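Side-chain contacts in A1 protein (Enterobacteria phage Qbeta, PDB 3RLK), which is a minor structural protein of the phage particle, made by read-through of the coat protein stop codon and probably needed for infection of the host: residues Ala33-Glu38 / Gly120-Ala125; Thr102-Asp107 / Phe171-Phe176. All blocks are in the same frame, centred on the assembly; numbering follows the deposited sequence.

Contact 1. Residues Ala33-Glu38 / Gly120-Ala125; sequences AIWSLE and GKKPGA
Gly120 and Leu37 meet at the end of the strand 117-121, where the methyl CD2 of Leu37 lies 3.9 Å from CA of Gly120 and equally close to its N. Because Gly120 has no side chain, the methyl rests directly on backbone. The backbones make no hydrogen bond here: 34-38 and 117-121 are both neighbours of strand 52-58, antiparallel to the first and parallel to the second, in a strand circuit that closes through 129-135 and 140-143, consistent with a beta-barrel. Trp35 and Leu37 thus reach over Ala55 toward Gly120-Pro123, with Phe132 beside them. At Lys122 the strand has ended, and the aliphatic part of the side chain crosses the Trp35 indole at about a right angle. Its CD sits 3.4 Å above one face of the ring system, displaced toward the rim, with CZ2 of Trp35 the nearest ring atom at 3.6 Å. Bent at chi3 (-81°), the chain carries its ammonium to Glu130, with which NZ forms a salt bridge. Pro123 follows, approaching from the direction opposite to Trp35; its CD comes within 3.7 Å of CZ3 of Trp35 at the six-membered end of the indole. Trp35 also packs edge-to-face with Phe132, and Leu37 and Lys122 touch that same phenylalanine. The direct contact is van der Waals packing: methyl on glycine backbone, one lysine methylene, CD, above the rim of the indole, proline ring against the benzo end. Backbone bonds to strand 52-58, and from Gly120 to Glu130, place the two segments, while the ammonium of Lys122 is probably neutralised by Glu130, so only the aliphatic part of that side chain lies on the indole.

Contact 2. Residues Thr102-Asp107 / Phe171-Phe176; sequences TYLATD and FDFTKF
Tyr103 meets Phe173 near its CB end, through CB, CG and CD2, and Thr174 near its hydroxyl end. Its CD2 touches CD2 of Phe173 at 3.6 Å, near the plane of the phenylalanine and at its edge; the two ring planes stand at 76° with centroids 5.8 Å apart, an oblique pair. Farther out, OH of Tyr103 lies 3.6 Å from the methyl CG2 of Thr174. With CG of Tyr103 opposite the backbone N (chi1 -168°), the ring projects from the helix toward the 3-10 turn 173-175. Leu104, next in line, sets CD2 3.9 Å from CE2 of Phe173, again at the ring edge, so two consecutive residues grip one rim. Thr106 gives the tyrosine its backing: OG1 donates to the carbonyl O of Tyr103 at 2.8 Å, stands over the centre of one ring face, and caps N of Ala109 at the start of helix 107-112. Across the contact, Asp172 fixes the turn as an Asx turn: its OD1 takes both N and OG1 of Thr174 from one face of the carboxylate, which turns CG2 toward the tyrosine, while OD2 pairs with Lys175. Phe173 also meets Trp79, and Tyr103 packs on Gln108 and Ala109. The contact therefore joins the short helix 101-104 to the loop between strands 154-159 and 183-188, with helix 107-112 beside Tyr103 and helix 144-147 touching Leu104.

How the contacts relate
From the N terminus the chain first passes 33-38, in the mixed sheet, then 102-107, just after strand 96-98. It returns to the sheet at 120-125, where contact 1 closes a loop over 81 intervening residues, and only later reaches 171-176, where contact 2 closes one over 63. The segments alternate, so the two loops cross and neither nests in the other. Their centres are 23 Å apart and their nearest atoms about 10 Å, without touching. Contact 1 packs two strands that share strand 52-58 as neighbour in the barrel; contact 2 ties a helical turn to a late loop. Strand 129-135 borders a segment of each: it lies beside contact 1 in the closed sheet, and its Arg131 pairs with Asp107 and bonds the carbonyl of Ala105.

Contact 1. Residues Ala33-Glu38 / Gly120-Ala125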
ATOM      1  N   ALA A  33      -1.960   0.026 -13.270  1.00 11.08           N
ATOM      2  CA  ALA A  33      -2.109  -1.327 -13.747  1.00 10.45           C
ATOM      3  C   ALA A  33      -2.093  -2.283 -12.561  1.00  8.89           C
ATOM      4  O   ALA A  33      -1.321  -2.145 -11.553  1.00  9.93           O
ATOM      5  CB  ALA A  33      -0.987  -1.679 -14.709  1.00 11.36           C
ATOM      6  N   ILE A  34      -2.945  -3.291 -12.657  1.00 11.00           N
ATOM      7  CA  ILE A  34      -2.943  -4.370 -11.653  1.00  8.34           C
ATOM      8  C   ILE A  34      -2.605  -5.790 -12.260  1.00 10.82           C
ATOM      9  O   ILE A  34      -2.820  -5.968 -13.449  1.00  9.16           O
ATOM     10  CB  ILE A  34      -4.204  -4.375 -10.839  1.00  8.94           C
ATOM     11  CG1 ILE A  34      -5.425  -4.583 -11.738  1.00 12.36           C
ATOM     12  CG2 ILE A  34      -4.321  -3.069  -9.998  1.00  8.09           C
ATOM     13  CD1 ILE A  34      -6.668  -5.138 -10.890  1.00 13.49           C
ATOM     14  N   TRP A  35      -2.102  -6.729 -11.406  1.00 10.79           N
ATOM     15  CA  TRP A  35      -1.367  -7.900 -11.909  1.00 10.02           C
ATOM     16  C   TRP A  35      -1.676  -9.083 -11.060  1.00 10.77           C
ATOM     17  O   TRP A  35      -2.089  -8.914  -9.913  1.00 11.87           O
ATOM     18  CB  TRP A  35       0.136  -7.665 -11.778  1.00 11.98           C
ATOM     19  CG  TRP A  35       0.544  -6.409 -12.485  1.00 10.77           C
ATOM     20  CD1 TRP A  35       0.491  -5.112 -11.968  1.00  8.35           C
ATOM     21  CD2 TRP A  35       1.005  -6.303 -13.838  1.00  7.85           C
ATOM     22  NE1 TRP A  35       0.931  -4.229 -12.933  1.00  8.64           N
ATOM     23  CE2 TRP A  35       1.261  -4.937 -14.073  1.00 10.84           C
ATOM     24  CE3 TRP A  35       1.291  -7.257 -14.873  1.00  8.41           C
ATOM     25  CZ2 TRP A  35       1.781  -4.479 -15.290  1.00 12.95           C
ATOM     26  CZ3 TRP A  35       1.813  -6.784 -16.091  1.00 10.93           C
ATOM     27  CH2 TRP A  35       2.013  -5.418 -16.298  1.00 11.66           C
ATOM     28  N   SER A  36      -1.423 -10.274 -11.642  1.00 11.57           N
ATOM     29  CA  SER A  36      -1.441 -11.550 -10.885  1.00 12.10           C
ATOM     30  C   SER A  36       0.010 -12.045 -10.911  1.00 11.01           C
ATOM     31  O   SER A  36       0.634 -12.111 -12.002  1.00 12.75           O
ATOM     32  CB  SER A  36      -2.395 -12.568 -11.550  1.00 12.22           C
ATOM     33  OG  SER A  36      -2.352 -13.826 -10.901  1.00 13.77           O
ATOM     34  N   LEU A  37       0.578 -12.351  -9.739  1.00 10.02           N
ATOM     35  CA  LEU A  37       1.888 -12.918  -9.614  1.00 10.74           C
ATOM     36  C   LEU A  37       1.790 -14.336  -8.972  1.00 12.66           C
ATOM     37  O   LEU A  37       1.727 -14.445  -7.777  1.00 13.50           O
ATOM     38  CB  LEU A  37       2.762 -11.988  -8.744  1.00 11.36           C
ATOM     39  CG  LEU A  37       3.489 -10.880  -9.497  1.00 11.06           C
ATOM     40  CD1 LEU A  37       2.515  -9.798  -9.954  1.00 12.17           C
ATOM     41  CD2 LEU A  37       4.573 -10.320  -8.472  1.00 12.34           C
ATOM     42  N   GLU A  38       1.740 -15.406  -9.785  1.00 12.07           N
ATOM     43  CA  GLU A  38       1.570 -16.748  -9.220  1.00 14.43           C
ATOM     44  C   GLU A  38       2.550 -17.737  -9.825  1.00 13.50           C
ATOM     45  O   GLU A  38       3.004 -18.640  -9.109  1.00 14.71           O
ATOM     46  CB  GLU A  38       0.141 -17.280  -9.423  1.00 13.92           C
ATOM     47  CG  GLU A  38      -1.031 -16.588  -8.703  1.00 13.68           C
ATOM     48  CD  GLU A  38      -0.854 -16.396  -7.189  1.00 21.26           C
ATOM     49  OE1 GLU A  38      -0.133 -17.190  -6.469  1.00 17.77           O
ATOM     50  OE2 GLU A  38      -1.487 -15.432  -6.711  1.00 18.30           O
ATOM     51  N   GLY A 120       8.293  -9.304  -9.220  1.00 12.67           N
ATOM     52  CA  GLY A 120       7.862  -9.990 -10.466  1.00 14.06           C
ATOM     53  C   GLY A 120       8.445  -9.348 -11.721  1.00 15.77           C
ATOM     54  O   GLY A 120       8.796  -8.144 -11.760  1.00 14.68           O
ATOM     55  N   LYS A 121       8.495 -10.184 -12.751  1.00 16.45           N
ATOM     56  CA  LYS A 121       9.047  -9.814 -14.025  1.00 18.58           C
ATOM     57  C   LYS A 121       7.887  -9.430 -14.992  1.00 17.90           C
ATOM     58  O   LYS A 121       7.038 -10.229 -15.259  1.00 16.79           O
ATOM     59  CB  LYS A 121       9.871 -10.954 -14.630  1.00 17.96           C
ATOM     60  CG  LYS A 121      10.541 -10.467 -15.979  1.00 21.54           C
ATOM     61  CD  LYS A 121      11.172 -11.605 -16.720  1.00 25.93           C
ATOM     62  CE  LYS A 121      11.805 -11.107 -18.031  1.00 27.48           C
ATOM     63  NZ  LYS A 121      12.990 -10.143 -17.809  1.00 31.93           N
ATOM     64  N   LYS A 122       7.868  -8.191 -15.465  1.00 17.95           N
ATOM     65  CA  LYS A 122       6.815  -7.764 -16.415  1.00 17.61           C
ATOM     66  C   LYS A 122       7.028  -8.232 -17.849  1.00 18.33           C
ATOM     67  O   LYS A 122       8.161  -8.514 -18.269  1.00 18.71           O
ATOM     68  CB  LYS A 122       6.703  -6.246 -16.416  1.00 19.63           C
ATOM     69  CG  LYS A 122       6.393  -5.693 -15.020  1.00 24.72           C
ATOM     70  CD  LYS A 122       5.324  -4.586 -14.998  1.00 29.48           C
ATOM     71  CE  LYS A 122       5.869  -3.239 -15.351  1.00 30.92           C
ATOM     72  NZ  LYS A 122       5.427  -2.243 -14.311  1.00 31.86           N
ATOM     73  N   PRO A 123       5.941  -8.280 -18.627  1.00 17.74           N
ATOM     74  CA  PRO A 123       6.175  -8.459 -20.073  1.00 19.79           C
ATOM     75  C   PRO A 123       6.764  -7.128 -20.630  1.00 21.08           C
ATOM     76  O   PRO A 123       6.719  -6.064 -19.932  1.00 22.21           O
ATOM     77  CB  PRO A 123       4.744  -8.679 -20.646  1.00 20.35           C
ATOM     78  CG  PRO A 123       3.806  -8.621 -19.511  1.00 19.82           C
ATOM     79  CD  PRO A 123       4.527  -8.140 -18.278  1.00 16.70           C
ATOM     80  N   GLY A 124       7.297  -7.143 -21.844  1.00 23.39           N
ATOM     81  CA  GLY A 124       7.791  -5.895 -22.458  1.00 24.99           C
ATOM     82  C   GLY A 124       9.271  -5.979 -22.808  1.00 26.30           C
ATOM     83  O   GLY A 124       9.931  -6.912 -22.406  1.00 26.14           O
ATOM     84  N   ALA A 125       9.791  -4.989 -23.563  1.00 27.92           N
ATOM     85  CA  ALA A 125      11.086  -5.136 -24.250  1.00 28.24           C
ATOM     86  C   ALA A 125      12.233  -5.420 -23.288  1.00 29.04           C
ATOM     87  O   ALA A 125      13.118  -6.262 -23.568  1.00 29.05           O
ATOM     88  CB  ALA A 125      11.415  -3.889 -25.084  1.00 28.45           C
TER

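Contact 2. Residues Thr102-Asp107 / Phe171-Phe176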
ATOM      1  N   THR A 102       8.110   3.965  -1.150  1.00 13.72           N
ATOM      2  CA  THR A 102       9.588   3.860  -1.378  1.00 15.15           C
ATOM      3  C   THR A 102      10.166   2.788  -0.462  1.00 13.62           C
ATOM      4  O   THR A 102      10.733   1.801  -0.940  1.00 14.92           O
ATOM      5  CB  THR A 102      10.315   5.226  -1.241  1.00 14.04           C
ATOM      6  OG1 THR A 102       9.918   6.101  -2.322  1.00 15.96           O
ATOM      7  CG2 THR A 102      11.829   5.031  -1.208  1.00 16.04           C
ATOM      8  N   TYR A 103       9.951   2.906   0.839  1.00 12.27           N
ATOM      9  CA  TYR A 103      10.319   1.834   1.741  1.00 13.24           C
ATOM     10  C   TYR A 103       9.794   0.477   1.299  1.00 12.83           C
ATOM     11  O   TYR A 103      10.515  -0.499   1.396  1.00 13.20           O
ATOM     12  CB  TYR A 103       9.748   2.067   3.145  1.00 12.45           C
ATOM     13  CG  TYR A 103      10.357   1.138   4.136  1.00 15.90           C
ATOM     14  CD1 TYR A 103      11.621   1.392   4.644  1.00 16.76           C
ATOM     15  CD2 TYR A 103       9.687   0.003   4.558  1.00 14.21           C
ATOM     16  CE1 TYR A 103      12.219   0.539   5.547  1.00 19.52           C
ATOM     17  CE2 TYR A 103      10.260  -0.872   5.467  1.00 16.22           C
ATOM     18  CZ  TYR A 103      11.517  -0.551   5.997  1.00 18.43           C
ATOM     19  OH  TYR A 103      12.079  -1.405   6.862  1.00 18.78           O
ATOM     20  N   LEU A 104       8.527   0.397   0.892  1.00 12.20           N
ATOM     21  CA  LEU A 104       7.941  -0.928   0.622  1.00 13.21           C
ATOM     22  C   LEU A 104       8.674  -1.599  -0.561  1.00 13.95           C
ATOM     23  O   LEU A 104       8.517  -2.823  -0.768  1.00 15.59           O
ATOM     24  CB  LEU A 104       6.445  -0.825   0.315  1.00 12.42           C
ATOM     25  CG  LEU A 104       5.550  -0.530   1.556  1.00 12.48           C
ATOM     26  CD1 LEU A 104       4.175  -0.060   1.179  1.00 13.79           C
ATOM     27  CD2 LEU A 104       5.429  -1.752   2.502  1.00 12.48           C
ATOM     28  N   ALA A 105       9.354  -0.812  -1.397  1.00 13.83           N
ATOM     29  CA  ALA A 105      10.110  -1.428  -2.530  1.00 14.24           C
ATOM     30  C   ALA A 105      11.548  -1.890  -2.145  1.00 14.14           C
ATOM     31  O   ALA A 105      12.307  -2.427  -2.967  1.00 14.54           O
ATOM     32  CB  ALA A 105      10.106  -0.497  -3.785  1.00 14.38           C
ATOM     33  N   THR A 106      11.930  -1.651  -0.899  1.00 15.17           N
ATOM     34  CA  THR A 106      13.290  -1.962  -0.463  1.00 15.61           C
ATOM     35  C   THR A 106      13.486  -3.442  -0.156  1.00 15.95           C
ATOM     36  O   THR A 106      12.535  -4.198   0.106  1.00 15.95           O
ATOM     37  CB  THR A 106      13.727  -1.141   0.803  1.00 15.13           C
ATOM     38  OG1 THR A 106      13.002  -1.594   1.938  1.00 17.65           O
ATOM     39  CG2 THR A 106      13.548   0.375   0.540  1.00 16.66           C
ATOM     40  N   ASP A 107      14.738  -3.868  -0.254  1.00 18.88           N
ATOM     41  CA  ASP A 107      15.108  -5.230   0.141  1.00 19.48           C
ATOM     42  C   ASP A 107      14.683  -5.552   1.562  1.00 18.87           C
ATOM     43  O   ASP A 107      14.225  -6.652   1.874  1.00 18.17           O
ATOM     44  CB  ASP A 107      16.631  -5.389  -0.003  1.00 20.88           C
ATOM     45  CG  ASP A 107      17.058  -5.704  -1.424  1.00 24.29           C
ATOM     46  OD1 ASP A 107      16.214  -5.623  -2.349  1.00 26.09           O
ATOM     47  OD2 ASP A 107      18.261  -6.006  -1.630  1.00 27.36           O
ATOM     48  N   PHE A 171       5.254   7.663  13.834  1.00 15.22           N
ATOM     49  CA  PHE A 171       5.963   8.462  12.869  1.00 15.41           C
ATOM     50  C   PHE A 171       7.156   7.652  12.314  1.00 16.75           C
ATOM     51  O   PHE A 171       8.120   8.229  11.767  1.00 17.12           O
ATOM     52  CB  PHE A 171       6.424   9.706  13.604  1.00 15.23           C
ATOM     53  CG  PHE A 171       5.286  10.593  13.999  1.00 19.28           C
ATOM     54  CD1 PHE A 171       4.776  11.528  13.073  1.00 24.57           C
ATOM     55  CD2 PHE A 171       4.692  10.453  15.258  1.00 19.09           C
ATOM     56  CE1 PHE A 171       3.668  12.348  13.423  1.00 27.03           C
ATOM     57  CE2 PHE A 171       3.576  11.277  15.636  1.00 25.59           C
ATOM     58  CZ  PHE A 171       3.058  12.206  14.699  1.00 26.13           C
ATOM     59  N   ASP A 172       7.125   6.323  12.534  1.00 16.98           N
ATOM     60  CA  ASP A 172       8.187   5.439  12.066  1.00 16.49           C
ATOM     61  C   ASP A 172       7.506   4.308  11.270  1.00 16.15           C
ATOM     62  O   ASP A 172       6.794   3.484  11.839  1.00 14.77           O
ATOM     63  CB  ASP A 172       9.024   4.912  13.249  1.00 18.38           C
ATOM     64  CG  ASP A 172       9.969   3.763  12.843  1.00 18.88           C
ATOM     65  OD1 ASP A 172      10.062   3.418  11.635  1.00 21.46           O
ATOM     66  OD2 ASP A 172      10.719   3.273  13.731  1.00 28.68           O
ATOM     67  N   PHE A 173       7.729   4.312   9.953  1.00 14.69           N
ATOM     68  CA  PHE A 173       6.991   3.409   9.061  1.00 15.21           C
ATOM     69  C   PHE A 173       7.324   1.932   9.326  1.00 14.16           C
ATOM     70  O   PHE A 173       6.535   1.034   9.043  1.00 13.95           O
ATOM     71  CB  PHE A 173       7.159   3.783   7.567  1.00 13.29           C
ATOM     72  CG  PHE A 173       6.307   2.939   6.681  1.00 12.95           C
ATOM     73  CD1 PHE A 173       4.930   3.046   6.729  1.00 11.12           C
ATOM     74  CD2 PHE A 173       6.905   1.937   5.868  1.00 11.81           C
ATOM     75  CE1 PHE A 173       4.112   2.227   5.967  1.00 15.26           C
ATOM     76  CE2 PHE A 173       6.092   1.084   5.120  1.00 15.75           C
ATOM     77  CZ  PHE A 173       4.712   1.201   5.179  1.00 12.30           C
ATOM     78  N   THR A 174       8.479   1.682   9.916  1.00 14.96           N
ATOM     79  CA  THR A 174       8.837   0.302  10.211  1.00 16.60           C
ATOM     80  C   THR A 174       7.989  -0.255  11.346  1.00 16.86           C
ATOM     81  O   THR A 174       8.007  -1.470  11.576  1.00 18.98           O
ATOM     82  CB  THR A 174      10.343   0.160  10.539  1.00 17.80           C
ATOM     83  OG1 THR A 174      10.552   0.727  11.831  1.00 16.42           O
ATOM     84  CG2 THR A 174      11.216   0.868   9.520  1.00 19.71           C
ATOM     85  N   LYS A 175       7.221   0.600  12.056  1.00 17.27           N
ATOM     86  CA  LYS A 175       6.257   0.121  13.039  1.00 15.32           C
ATOM     87  C   LYS A 175       4.951  -0.351  12.403  1.00 15.21           C
ATOM     88  O   LYS A 175       4.120  -0.895  13.080  1.00 14.55           O
ATOM     89  CB  LYS A 175       5.991   1.178  14.138  1.00 16.23           C
ATOM     90  CG  LYS A 175       7.357   1.528  14.847  1.00 17.93           C
ATOM     91  CD  LYS A 175       7.109   2.020  16.321  1.00 25.45           C
ATOM     92  CE  LYS A 175       8.403   1.944  17.116  1.00 32.23           C
ATOM     93  NZ  LYS A 175       9.287   2.956  16.458  1.00 33.21           N
ATOM     94  N   PHE A 176       4.764  -0.141  11.100  1.00 14.41           N
ATOM     95  CA  PHE A 176       3.511  -0.550  10.421  1.00 12.86           C
ATOM     96  C   PHE A 176       3.567  -1.996   9.902  1.00 13.59           C
ATOM     97  O   PHE A 176       4.652  -2.482   9.551  1.00 15.22           O
ATOM     98  CB  PHE A 176       3.340   0.346   9.154  1.00 12.50           C
ATOM     99  CG  PHE A 176       2.847   1.735   9.423  1.00 14.80           C
ATOM    100  CD1 PHE A 176       1.674   2.212   8.804  1.00 11.14           C
ATOM    101  CD2 PHE A 176       3.540   2.572  10.289  1.00 14.06           C
ATOM    102  CE1 PHE A 176       1.217   3.535   9.047  1.00 15.31           C
ATOM    103  CE2 PHE A 176       3.107   3.915  10.548  1.00 15.23           C
ATOM    104  CZ  PHE A 176       1.983   4.409   9.899  1.00 13.33           C
TER